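Local atomic coordinates of Rik1-associated factor 1 (Schizosaccharomyces pombe, PDB entry 4O9D), a protein that serves as a WD-repeat subunit of the Clr4 methyltransferase complex, which methylates histone H3 to establish heterochromatin, this fragment being the subunit's own beta-propeller domain. Residues P22-N27 / E418-E423; E43-G48 / G65-E70; L272-T277 / F303-R308. All blocks are in the same frame, centred on the assembly; numbering follows the deposited sequence.

Contact 1 (P22-N27 / E418-E423)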
loop_
_atom_site.group_PDB
_atom_site.type_symbol
_atom_site.label_atom_id
_atom_site.label_comp_id
_atom_site.label_asym_id
_atom_site.label_seq_id
_atom_site.Cartn_x
_atom_site.Cartn_y
_atom_site.Cartn_z
ATOM N N PRO A 22 -17.163 4.819 -15.038
ATOM C CA PRO A 22 -16.308 3.784 -15.625
ATOM C C PRO A 22 -15.535 4.322 -16.814
ATOM O O PRO A 22 -16.060 5.130 -17.584
ATOM C CB PRO A 22 -17.303 2.706 -16.071
ATOM C CG PRO A 22 -18.636 3.344 -16.006
ATOM C CD PRO A 22 -18.569 4.403 -14.969
ATOM N N TRP A 23 -14.284 3.894 -16.946
ATOM C CA TRP A 23 -13.422 4.403 -17.986
ATOM C C TRP A 23 -12.729 3.272 -18.723
ATOM O O TRP A 23 -12.911 3.111 -19.924
ATOM C CB TRP A 23 -12.380 5.351 -17.396
ATOM C CG TRP A 23 -11.527 5.938 -18.435
ATOM C CD1 TRP A 23 -11.946 6.481 -19.621
ATOM C CD2 TRP A 23 -10.101 6.061 -18.416
ATOM N NE1 TRP A 23 -10.867 6.928 -20.338
ATOM C CE2 TRP A 23 -9.722 6.683 -19.622
ATOM C CE3 TRP A 23 -9.105 5.702 -17.496
ATOM C CZ2 TRP A 23 -8.390 6.963 -19.934
ATOM C CZ3 TRP A 23 -7.782 5.978 -17.808
ATOM C CH2 TRP A 23 -7.438 6.600 -19.021
ATOM N N LYS A 24 -11.917 2.496 -18.008
ATOM C CA LYS A 24 -11.208 1.393 -18.624
ATOM C C LYS A 24 -11.301 0.169 -17.765
ATOM O O LYS A 24 -11.272 0.248 -16.540
ATOM C CB LYS A 24 -9.733 1.731 -18.828
ATOM C CG LYS A 24 -9.481 2.907 -19.730
ATOM C CD LYS A 24 -9.814 2.587 -21.162
ATOM C CE LYS A 24 -9.382 3.712 -22.081
ATOM N NZ LYS A 24 -9.853 3.489 -23.479
ATOM N N HIS A 25 -11.401 -0.972 -18.423
ATOM C CA HIS A 25 -11.319 -2.251 -17.760
ATOM C C HIS A 25 -10.192 -3.040 -18.403
ATOM O O HIS A 25 -9.977 -2.965 -19.617
ATOM C CB HIS A 25 -12.611 -3.054 -17.899
ATOM C CG HIS A 25 -12.410 -4.510 -17.636
ATOM N ND1 HIS A 25 -12.438 -5.043 -16.366
ATOM C CD2 HIS A 25 -12.114 -5.536 -18.469
ATOM C CE1 HIS A 25 -12.187 -6.339 -16.428
ATOM N NE2 HIS A 25 -11.992 -6.665 -17.694
ATOM N N PHE A 26 -9.490 -3.817 -17.587
ATOM C CA PHE A 26 -8.311 -4.538 -18.032
ATOM C C PHE A 26 -8.192 -5.871 -17.291
ATOM O O PHE A 26 -8.392 -5.928 -16.078
ATOM C CB PHE A 26 -7.083 -3.645 -17.770
ATOM C CG PHE A 26 -5.762 -4.285 -18.095
ATOM C CD1 PHE A 26 -5.277 -4.285 -19.399
ATOM C CD2 PHE A 26 -4.972 -4.835 -17.091
ATOM C CE1 PHE A 26 -4.042 -4.857 -19.703
ATOM C CE2 PHE A 26 -3.737 -5.414 -17.390
ATOM C CZ PHE A 26 -3.275 -5.423 -18.693
ATOM N N ASN A 27 -7.882 -6.939 -18.025
ATOM C CA ASN A 27 -7.575 -8.247 -17.436
ATOM C C ASN A 27 -6.705 -9.061 -18.385
ATOM O O ASN A 27 -7.208 -9.912 -19.117
ATOM C CB ASN A 27 -8.843 -9.070 -17.129
ATOM C CG ASN A 27 -8.529 -10.381 -16.363
ATOM O OD1 ASN A 27 -7.397 -10.881 -16.401
ATOM N ND2 ASN A 27 -9.526 -10.926 -15.665
ATOM N N GLU A 418 -11.114 -0.088 -23.307
ATOM C CA GLU A 418 -9.907 -0.879 -23.112
ATOM C C GLU A 418 -8.687 -0.031 -23.365
ATOM O O GLU A 418 -8.747 0.970 -24.088
ATOM C CB GLU A 418 -9.871 -2.070 -24.066
ATOM C CG GLU A 418 -10.677 -3.263 -23.614
ATOM C CD GLU A 418 -10.750 -4.344 -24.684
ATOM O OE1 GLU A 418 -11.854 -4.553 -25.228
ATOM O OE2 GLU A 418 -9.705 -4.978 -24.990
ATOM N N PHE A 419 -7.580 -0.436 -22.746
ATOM C CA PHE A 419 -6.281 0.083 -23.092
ATOM C C PHE A 419 -5.844 -0.740 -24.290
ATOM O O PHE A 419 -6.325 -1.866 -24.494
ATOM C CB PHE A 419 -5.287 -0.075 -21.924
ATOM C CG PHE A 419 -5.523 0.893 -20.794
ATOM C CD1 PHE A 419 -5.063 2.203 -20.875
ATOM C CD2 PHE A 419 -6.213 0.495 -19.646
ATOM C CE1 PHE A 419 -5.288 3.116 -19.832
ATOM C CE2 PHE A 419 -6.434 1.390 -18.605
ATOM C CZ PHE A 419 -5.962 2.704 -18.700
ATOM N N ARG A 420 -4.963 -0.184 -25.103
ATOM C CA ARG A 420 -4.379 -0.962 -26.180
ATOM C C ARG A 420 -2.990 -1.393 -25.731
ATOM O O ARG A 420 -2.176 -0.561 -25.338
ATOM C CB ARG A 420 -4.338 -0.151 -27.476
ATOM C CG ARG A 420 -5.717 -0.035 -28.178
ATOM C CD ARG A 420 -6.705 0.826 -27.386
ATOM N NE ARG A 420 -7.644 1.521 -28.275
ATOM C CZ ARG A 420 -8.727 2.188 -27.872
ATOM N NH1 ARG A 420 -9.043 2.262 -26.584
ATOM N NH2 ARG A 420 -9.502 2.785 -28.767
ATOM N N ILE A 421 -2.749 -2.697 -25.753
ATOM C CA ILE A 421 -1.465 -3.261 -25.340
ATOM C C ILE A 421 -0.384 -3.011 -26.383
ATOM O O ILE A 421 -0.598 -3.288 -27.564
ATOM C CB ILE A 421 -1.553 -4.776 -25.149
ATOM C CG1 ILE A 421 -2.528 -5.118 -24.022
ATOM C CG2 ILE A 421 -0.170 -5.344 -24.842
ATOM C CD1 ILE A 421 -2.636 -6.595 -23.760
ATOM N N ILE A 422 0.768 -2.500 -25.948
ATOM C CA ILE A 422 1.854 -2.181 -26.871
ATOM C C ILE A 422 3.105 -2.952 -26.459
ATOM O O ILE A 422 3.108 -3.629 -25.429
ATOM C CB ILE A 422 2.171 -0.663 -26.891
ATOM C CG1 ILE A 422 2.480 -0.157 -25.483
ATOM C CG2 ILE A 422 1.008 0.141 -27.473
ATOM C CD1 ILE A 422 3.366 1.075 -25.457
ATOM N N GLU A 423 4.163 -2.867 -27.260
ATOM C CA GLU A 423 5.448 -3.455 -26.864
ATOM C C GLU A 423 6.575 -2.423 -26.901
ATOM O O GLU A 423 6.974 -1.971 -27.974
ATOM C CB GLU A 423 5.810 -4.633 -27.765
ATOM C CG GLU A 423 4.762 -5.729 -27.788
ATOM C CD GLU A 423 5.145 -6.872 -28.705
ATOM O OE1 GLU A 423 5.904 -6.631 -29.669
ATOM O OE2 GLU A 423 4.695 -8.010 -28.458
HETATM O O HOH W 1 -7.743 -2.956 -21.112
#
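Phe-419 stands almost upright against Trp-23, and Lys-24 fills the corner between the two rings. The edge of Phe-419 is turned to the face of the indole in an offset edge-to-face pair, the planes meeting at 82°. The closest atoms are Trp-23 CZ3 and Phe-419 CZ, 3.9 Å apart. Lys-24 CG touches both rings: it lies over the centre of the indole, and 3.5 Å above the plane of the Phe-419 ring, offset toward its rim. Lysine suits this place because its first methylenes behave as hydrocarbon among aromatic rings while its ammonium reaches further. A bend at chi2 (-70°) turns the chain past the ring of Phe-419 and along the backbone of Glu-418, where Lys-24 NZ donates to Glu-418 O at 2.8 Å. That oxygen is gripped twice: Arg-420 NH1 also bonds Glu-418 O, at 2.8 Å, and the two donors come from opposite faces of the carbonyl plane. The shared acceptor brings the two cations near each other, and the carboxylate of Glu-70, a salt-bridge partner of Lys-24, probably offsets the concentrated charge. A water also connects the backbones, donating to His-25 O at 2.7 Å and accepting from Phe-419 N at 3.0 Å. Trp-23 and Lys-24 both face Met-405 on the next strand, a classic beta bulge. Strand 21-26 is an outer strand of the last propeller blade and pairs with strand 403-407, so the N-terminal end of the chain completes a blade otherwise built from its C-terminal part. Beyond strand 403-407 the chain leads to strand 420-422, which pairs in parallel with strand 71-74 at the edge of the adjoining blade.

Contact 2 (E43-G48 / G65-E70); sequences EKFALG and GDFHSE. With EDO (1,2-ethanediol), chain C.
Glu-43 O accepts two hydrogen bonds: Phe-67 N donates to it at 3.0 Å, nearly straight at 171°, and a water that also takes up His-68 N donates the second. Further along, Phe-45 and Gly-65 form a hydrogen-bonded antiparallel pair, with Gly-65 N to Phe-45 O at 2.8 Å. Phe-45 CG sits between its own backbone N and carbonyl carbon (chi1 67°), which folds the ring across the opposite strand with Gly-65 CA 3.4 Å above its plane. Glycine fits because any beta carbon would run into Phe-45 CZ. Phe-67 lies nearly parallel to Phe-45 but slid aside; Phe-67 CE1 comes tightly to Phe-45 CD2, 3.2 Å away. On the face of the sheet that carries Lys-44 and Asp-66, Lys-44 NZ forms a salt bridge with the carboxylate, donating to the anti lone pair of Asp-66 OD2 (3.1 Å). The second oxygen, Asp-66 OD1, receives Ser-69 N at 2.8 Å in an Asx motif, which fixes the carboxylate as the chain turns out of the strand. An ethanediol, probably from the crystallisation liquor, hydrogen-bonds weakly to Lys-44. The pairing joins neighbouring strands of a propeller blade, and the ring laid over Gly-65 is the cross-strand arrangement known as aromatic rescue of glycine.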
loop_
_atom_site.group_PDB
_atom_site.type_symbol
_atom_site.label_atom_id
_atom_site.label_comp_id
_atom_site.label_asym_id
_atom_site.label_seq_id
_atom_site.Cartn_x
_atom_site.Cartn_y
_atom_site.Cartn_z
ATOM N N GLU A 43 -0.192 11.274 -15.038
ATOM C CA GLU A 43 -0.167 11.047 -16.486
ATOM C C GLU A 43 0.006 9.573 -16.811
ATOM O O GLU A 43 -0.307 9.128 -17.920
ATOM C CB GLU A 43 0.980 11.845 -17.116
ATOM C CG GLU A 43 0.649 13.316 -17.287
ATOM C CD GLU A 43 1.826 14.167 -17.732
ATOM O OE1 GLU A 43 1.622 15.394 -17.872
ATOM O OE2 GLU A 43 2.943 13.627 -17.928
ATOM N N LYS A 44 0.514 8.814 -15.843
ATOM C CA LYS A 44 0.835 7.410 -16.070
ATOM C C LYS A 44 0.499 6.649 -14.811
ATOM O O LYS A 44 0.427 7.251 -13.738
ATOM C CB LYS A 44 2.323 7.257 -16.397
ATOM C CG LYS A 44 2.747 7.967 -17.673
ATOM C CD LYS A 44 4.189 7.655 -18.026
ATOM C CE LYS A 44 4.525 8.076 -19.452
ATOM N NZ LYS A 44 4.302 6.951 -20.409
ATOM N N PHE A 45 0.283 5.341 -14.942
ATOM C CA PHE A 45 -0.031 4.500 -13.797
ATOM C C PHE A 45 0.709 3.178 -13.975
ATOM O O PHE A 45 1.202 2.879 -15.060
ATOM C CB PHE A 45 -1.544 4.256 -13.717
ATOM C CG PHE A 45 -2.069 3.438 -14.851
ATOM C CD1 PHE A 45 -2.088 2.056 -14.772
ATOM C CD2 PHE A 45 -2.518 4.056 -16.025
ATOM C CE1 PHE A 45 -2.578 1.283 -15.841
ATOM C CE2 PHE A 45 -3.005 3.302 -17.097
ATOM C CZ PHE A 45 -3.032 1.916 -17.012
ATOM N N ALA A 46 0.779 2.386 -12.920
ATOM C CA ALA A 46 1.382 1.071 -13.003
ATOM C C ALA A 46 0.627 0.073 -12.139
ATOM O O ALA A 46 0.098 0.426 -11.086
ATOM C CB ALA A 46 2.899 1.117 -12.604
ATOM N N LEU A 47 0.595 -1.179 -12.594
ATOM C CA LEU A 47 -0.156 -2.246 -11.942
ATOM C C LEU A 47 0.772 -3.397 -11.622
ATOM O O LEU A 47 1.451 -3.895 -12.511
ATOM C CB LEU A 47 -1.248 -2.784 -12.879
ATOM C CG LEU A 47 -2.215 -1.791 -13.521
ATOM C CD1 LEU A 47 -3.115 -2.521 -14.553
ATOM C CD2 LEU A 47 -3.075 -1.091 -12.472
ATOM N N GLY A 48 0.779 -3.841 -10.364
ATOM C CA GLY A 48 1.503 -5.032 -9.987
ATOM C C GLY A 48 0.586 -6.117 -9.476
ATOM O O GLY A 48 -0.297 -5.848 -8.665
ATOM N N GLY A 65 0.964 2.005 -17.757
ATOM C CA GLY A 65 -0.010 2.556 -18.684
ATOM C C GLY A 65 0.106 4.070 -18.770
ATOM O O GLY A 65 0.710 4.706 -17.901
ATOM N N ASP A 66 -0.489 4.638 -19.820
ATOM C CA ASP A 66 -0.407 6.060 -20.112
ATOM C C ASP A 66 -1.818 6.596 -20.347
ATOM O O ASP A 66 -2.531 6.102 -21.223
ATOM C CB ASP A 66 0.445 6.278 -21.372
ATOM C CG ASP A 66 0.634 7.746 -21.701
ATOM O OD1 ASP A 66 -0.289 8.351 -22.280
ATOM O OD2 ASP A 66 1.704 8.302 -21.366
ATOM N N PHE A 67 -2.216 7.605 -19.579
ATOM C CA PHE A 67 -3.595 8.094 -19.615
ATOM C C PHE A 67 -3.899 8.864 -20.920
ATOM O O PHE A 67 -4.971 8.725 -21.487
ATOM C CB PHE A 67 -3.897 8.963 -18.388
ATOM C CG PHE A 67 -3.991 8.186 -17.081
ATOM C CD1 PHE A 67 -4.727 7.009 -16.998
ATOM C CD2 PHE A 67 -3.349 8.643 -15.936
ATOM C CE1 PHE A 67 -4.830 6.300 -15.788
ATOM C CE2 PHE A 67 -3.444 7.939 -14.718
ATOM C CZ PHE A 67 -4.187 6.758 -14.653
ATOM N N HIS A 68 -2.950 9.655 -21.395
ATOM C CA HIS A 68 -3.136 10.380 -22.648
ATOM C C HIS A 68 -3.327 9.456 -23.860
ATOM O O HIS A 68 -4.230 9.672 -24.661
ATOM C CB HIS A 68 -1.957 11.313 -22.907
ATOM C CG HIS A 68 -2.000 11.967 -24.253
ATOM N ND1 HIS A 68 -3.111 12.632 -24.721
ATOM C CD2 HIS A 68 -1.076 12.035 -25.244
ATOM C CE1 HIS A 68 -2.869 13.097 -25.936
ATOM N NE2 HIS A 68 -1.641 12.748 -26.276
ATOM N N SER A 69 -2.495 8.424 -23.988
ATOM C CA SER A 69 -2.529 7.562 -25.181
ATOM C C SER A 69 -3.405 6.331 -24.996
ATOM O O SER A 69 -3.725 5.631 -25.971
ATOM C CB SER A 69 -1.102 7.133 -25.575
ATOM O OG SER A 69 -0.526 6.284 -24.588
ATOM N N GLU A 70 -3.787 6.060 -23.747
ATOM C CA GLU A 70 -4.640 4.926 -23.447
ATOM C C GLU A 70 -3.970 3.638 -23.914
ATOM O O GLU A 70 -4.611 2.724 -24.436
ATOM C CB GLU A 70 -6.019 5.130 -24.082
ATOM C CG GLU A 70 -6.563 6.516 -23.775
ATOM C CD GLU A 70 -8.040 6.702 -24.146
ATOM O OE1 GLU A 70 -8.645 5.795 -24.779
ATOM O OE2 GLU A 70 -8.590 7.766 -23.783
HETATM C C1 EDO C . 3.370 2.683 -21.196
HETATM O O1 EDO C . 4.127 3.897 -21.100
HETATM C C2 EDO C . 2.170 2.878 -22.124
HETATM O O2 EDO C . 2.555 3.472 -23.372
HETATM O O HOH W 2 -0.911 11.199 -19.736
#

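Contact 3 (L272-T277 / F303-R308); sequences LNFTTT and FVWDSR
Phe-274 and Trp-305 pair as neither a stack nor an edge-to-face contact: Phe-274 meets the indole with its beta carbon and its ring together. Phe-274 CB sits 3.7 Å above the plane of the Trp-305 indole, over its centre, in a CH-pi contact. The two side chains slide past each other in opposite directions, so the phenyl ring reaches the pyrrole end of the indole obliquely, at 38° between planes, and Phe-274 CD2 comes within 3.3 Å of Trp-305 CG. With CG anti to the carbonyl carbon (chi1 -50°), the ring of Phe-274 is carried along the indole toward Trp-305 CB and CG while its own CB stays over the indole. At the indole edge a water lies in the ring plane, accepting from Trp-305 NE1 at 3.0 Å and donating to Thr-275 O at 3.1 Å; it gives the indole N-H an acceptor and ties it to the backbone of the neighbouring blade. Strand 272-276 is the outer strand of one propeller blade and strand 303-306 the third strand of the next; their axes pass 9.3 Å apart, and side chains fill the space between the sheets. Trp-305 and Asp-306 are the Trp-Asp pair that gives WD repeats their name. With an alanine at Trp-305, Phe-274 is likely to lose the flat surface it lies on, and the bridging water its indole donor. Beside the tryptophan, Thr-276 OG1 lies over one face of Phe-303, 3.6 Å from Phe-303 CD1, its hydroxyl bonded to Gln-278. Leu-272 CD1 rests on CB of Ser-307, just past the end of strand 303-306, at 3.9 Å, while Asp-306 closes an Asx turn by taking Arg-308 N on OD1.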
loop_
_atom_site.group_PDB
_atom_site.type_symbol
_atom_site.label_atom_id
_atom_site.label_comp_id
_atom_site.label_asym_id
_atom_site.label_seq_id
_atom_site.Cartn_x
_atom_site.Cartn_y
_atom_site.Cartn_z
ATOM N N LEU A 272 -2.456 7.892 21.487
ATOM C CA LEU A 272 -3.755 7.261 21.722
ATOM C C LEU A 272 -3.676 5.817 21.258
ATOM O O LEU A 272 -2.896 5.470 20.356
ATOM C CB LEU A 272 -4.850 7.956 20.913
ATOM C CG LEU A 272 -4.971 9.480 20.949
ATOM C CD1 LEU A 272 -5.791 9.958 19.755
ATOM C CD2 LEU A 272 -5.593 9.966 22.255
ATOM N N ASN A 273 -4.470 4.963 21.872
ATOM C CA ASN A 273 -4.588 3.605 21.388
ATOM C C ASN A 273 -6.043 3.150 21.430
ATOM O O ASN A 273 -6.837 3.630 22.242
ATOM C CB ASN A 273 -3.748 2.690 22.231
ATOM C CG ASN A 273 -4.243 2.623 23.641
ATOM O OD1 ASN A 273 -5.229 1.933 23.931
ATOM N ND2 ASN A 273 -3.594 3.366 24.526
ATOM N N PHE A 274 -6.382 2.210 20.560
ATOM C CA PHE A 274 -7.737 1.683 20.465
ATOM C C PHE A 274 -7.595 0.169 20.406
ATOM O O PHE A 274 -6.586 -0.368 19.904
ATOM C CB PHE A 274 -8.402 2.171 19.175
ATOM C CG PHE A 274 -8.303 3.646 18.969
ATOM C CD1 PHE A 274 -7.148 4.207 18.442
ATOM C CD2 PHE A 274 -9.362 4.480 19.314
ATOM C CE1 PHE A 274 -7.039 5.572 18.266
ATOM C CE2 PHE A 274 -9.273 5.841 19.143
ATOM C CZ PHE A 274 -8.118 6.397 18.614
ATOM N N THR A 275 -8.600 -0.523 20.909
ATOM C CA THR A 275 -8.624 -1.955 20.829
ATOM C C THR A 275 -9.874 -2.386 20.076
ATOM O O THR A 275 -10.933 -1.748 20.148
ATOM C CB THR A 275 -8.589 -2.584 22.214
ATOM O OG1 THR A 275 -9.791 -2.253 22.908
ATOM C CG2 THR A 275 -7.418 -2.043 22.980
ATOM N N THR A 276 -9.736 -3.472 19.345
ATOM C CA THR A 276 -10.830 -3.977 18.529
ATOM C C THR A 276 -10.880 -5.463 18.699
ATOM O O THR A 276 -9.839 -6.100 18.943
ATOM C CB THR A 276 -10.564 -3.738 17.034
ATOM O OG1 THR A 276 -11.604 -4.342 16.255
ATOM C CG2 THR A 276 -9.263 -4.365 16.636
ATOM N N THR A 277 -12.061 -6.031 18.494
ATOM C CA THR A 277 -12.225 -7.479 18.523
ATOM C C THR A 277 -11.750 -8.182 17.242
ATOM O O THR A 277 -11.629 -9.410 17.214
ATOM C CB THR A 277 -13.697 -7.841 18.752
ATOM O OG1 THR A 277 -14.504 -7.092 17.846
ATOM C CG2 THR A 277 -14.100 -7.513 20.163
ATOM N N PHE A 303 -14.200 -0.885 11.925
ATOM C CA PHE A 303 -14.523 -0.145 13.149
ATOM C C PHE A 303 -14.044 1.302 13.001
ATOM O O PHE A 303 -12.991 1.537 12.431
ATOM C CB PHE A 303 -13.893 -0.812 14.390
ATOM C CG PHE A 303 -14.625 -2.056 14.851
ATOM C CD1 PHE A 303 -14.426 -3.262 14.226
ATOM C CD2 PHE A 303 -15.530 -1.997 15.906
ATOM C CE1 PHE A 303 -15.082 -4.395 14.635
ATOM C CE2 PHE A 303 -16.202 -3.128 16.314
ATOM C CZ PHE A 303 -15.969 -4.334 15.677
ATOM N N VAL A 304 -14.828 2.255 13.498
ATOM C CA VAL A 304 -14.465 3.673 13.466
ATOM C C VAL A 304 -14.550 4.290 14.854
ATOM O O VAL A 304 -15.496 4.000 15.581
ATOM C CB VAL A 304 -15.386 4.460 12.572
ATOM C CG1 VAL A 304 -14.903 5.923 12.493
ATOM C CG2 VAL A 304 -15.435 3.812 11.166
ATOM N N TRP A 305 -13.570 5.141 15.198
ATOM C CA TRP A 305 -13.515 5.811 16.495
ATOM C C TRP A 305 -13.377 7.307 16.301
ATOM O O TRP A 305 -12.726 7.769 15.379
ATOM C CB TRP A 305 -12.281 5.360 17.311
ATOM C CG TRP A 305 -12.273 3.951 17.764
ATOM C CD1 TRP A 305 -12.828 3.456 18.913
ATOM C CD2 TRP A 305 -11.664 2.837 17.100
ATOM N NE1 TRP A 305 -12.608 2.104 18.992
ATOM C CE2 TRP A 305 -11.889 1.701 17.900
ATOM C CE3 TRP A 305 -10.946 2.692 15.909
ATOM C CZ2 TRP A 305 -11.423 0.431 17.553
ATOM C CZ3 TRP A 305 -10.480 1.426 15.559
ATOM C CH2 TRP A 305 -10.729 0.312 16.376
ATOM N N ASP A 306 -13.988 8.061 17.198
ATOM C CA ASP A 306 -13.757 9.480 17.334
ATOM C C ASP A 306 -12.623 9.608 18.320
ATOM O O ASP A 306 -12.764 9.226 19.477
ATOM C CB ASP A 306 -15.021 10.120 17.925
ATOM C CG ASP A 306 -14.865 11.597 18.223
ATOM O OD1 ASP A 306 -13.733 12.123 18.303
ATOM O OD2 ASP A 306 -15.910 12.248 18.373
ATOM N N SER A 307 -11.493 10.134 17.875
ATOM C CA SER A 307 -10.279 10.102 18.701
ATOM C C SER A 307 -10.451 10.874 20.021
ATOM O O SER A 307 -9.675 10.698 20.950
ATOM C CB SER A 307 -9.111 10.675 17.919
ATOM O OG SER A 307 -9.418 11.991 17.514
ATOM N N ARG A 308 -11.472 11.722 20.097
ATOM C CA ARG A 308 -11.700 12.543 21.290
ATOM C C ARG A 308 -12.550 11.811 22.333
ATOM O O ARG A 308 -12.742 12.308 23.445
ATOM C CB ARG A 308 -12.398 13.842 20.891
ATOM C CG ARG A 308 -11.603 14.669 19.899
ATOM C CD ARG A 308 -12.486 15.701 19.235
ATOM N NE ARG A 308 -13.612 15.045 18.586
ATOM C CZ ARG A 308 -14.585 15.676 17.949
ATOM N NH1 ARG A 308 -15.560 14.978 17.397
ATOM N NH2 ARG A 308 -14.587 17.001 17.869
HETATM O O HOH W 3 -13.166 0.066 21.188
#

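Contacts 1 and 2 form one continuous patch, their centres 9 Å apart. Lys-24 NZ meets Glu-70 OE1 in a salt bridge of 2.9 Å, and Arg-420 N probably bonds Glu-70 O at 3.0 Å. The aromatic groups also merge: Trp-23 CZ3 lies 3.3 Å from Phe-67 CD1, and Phe-419 CZ lies 3.4 Å from Phe-45 CE2. Contact 1, through these links, joins the blade that closes the ring to the blade beside it. Contact 3 lies on the far side of the propeller's centre, about 40 Å from contact 1 and 37 Å from contact 2 between centres. Contact 3, like contact 1, joins adjacent blades; contact 2 lies within one.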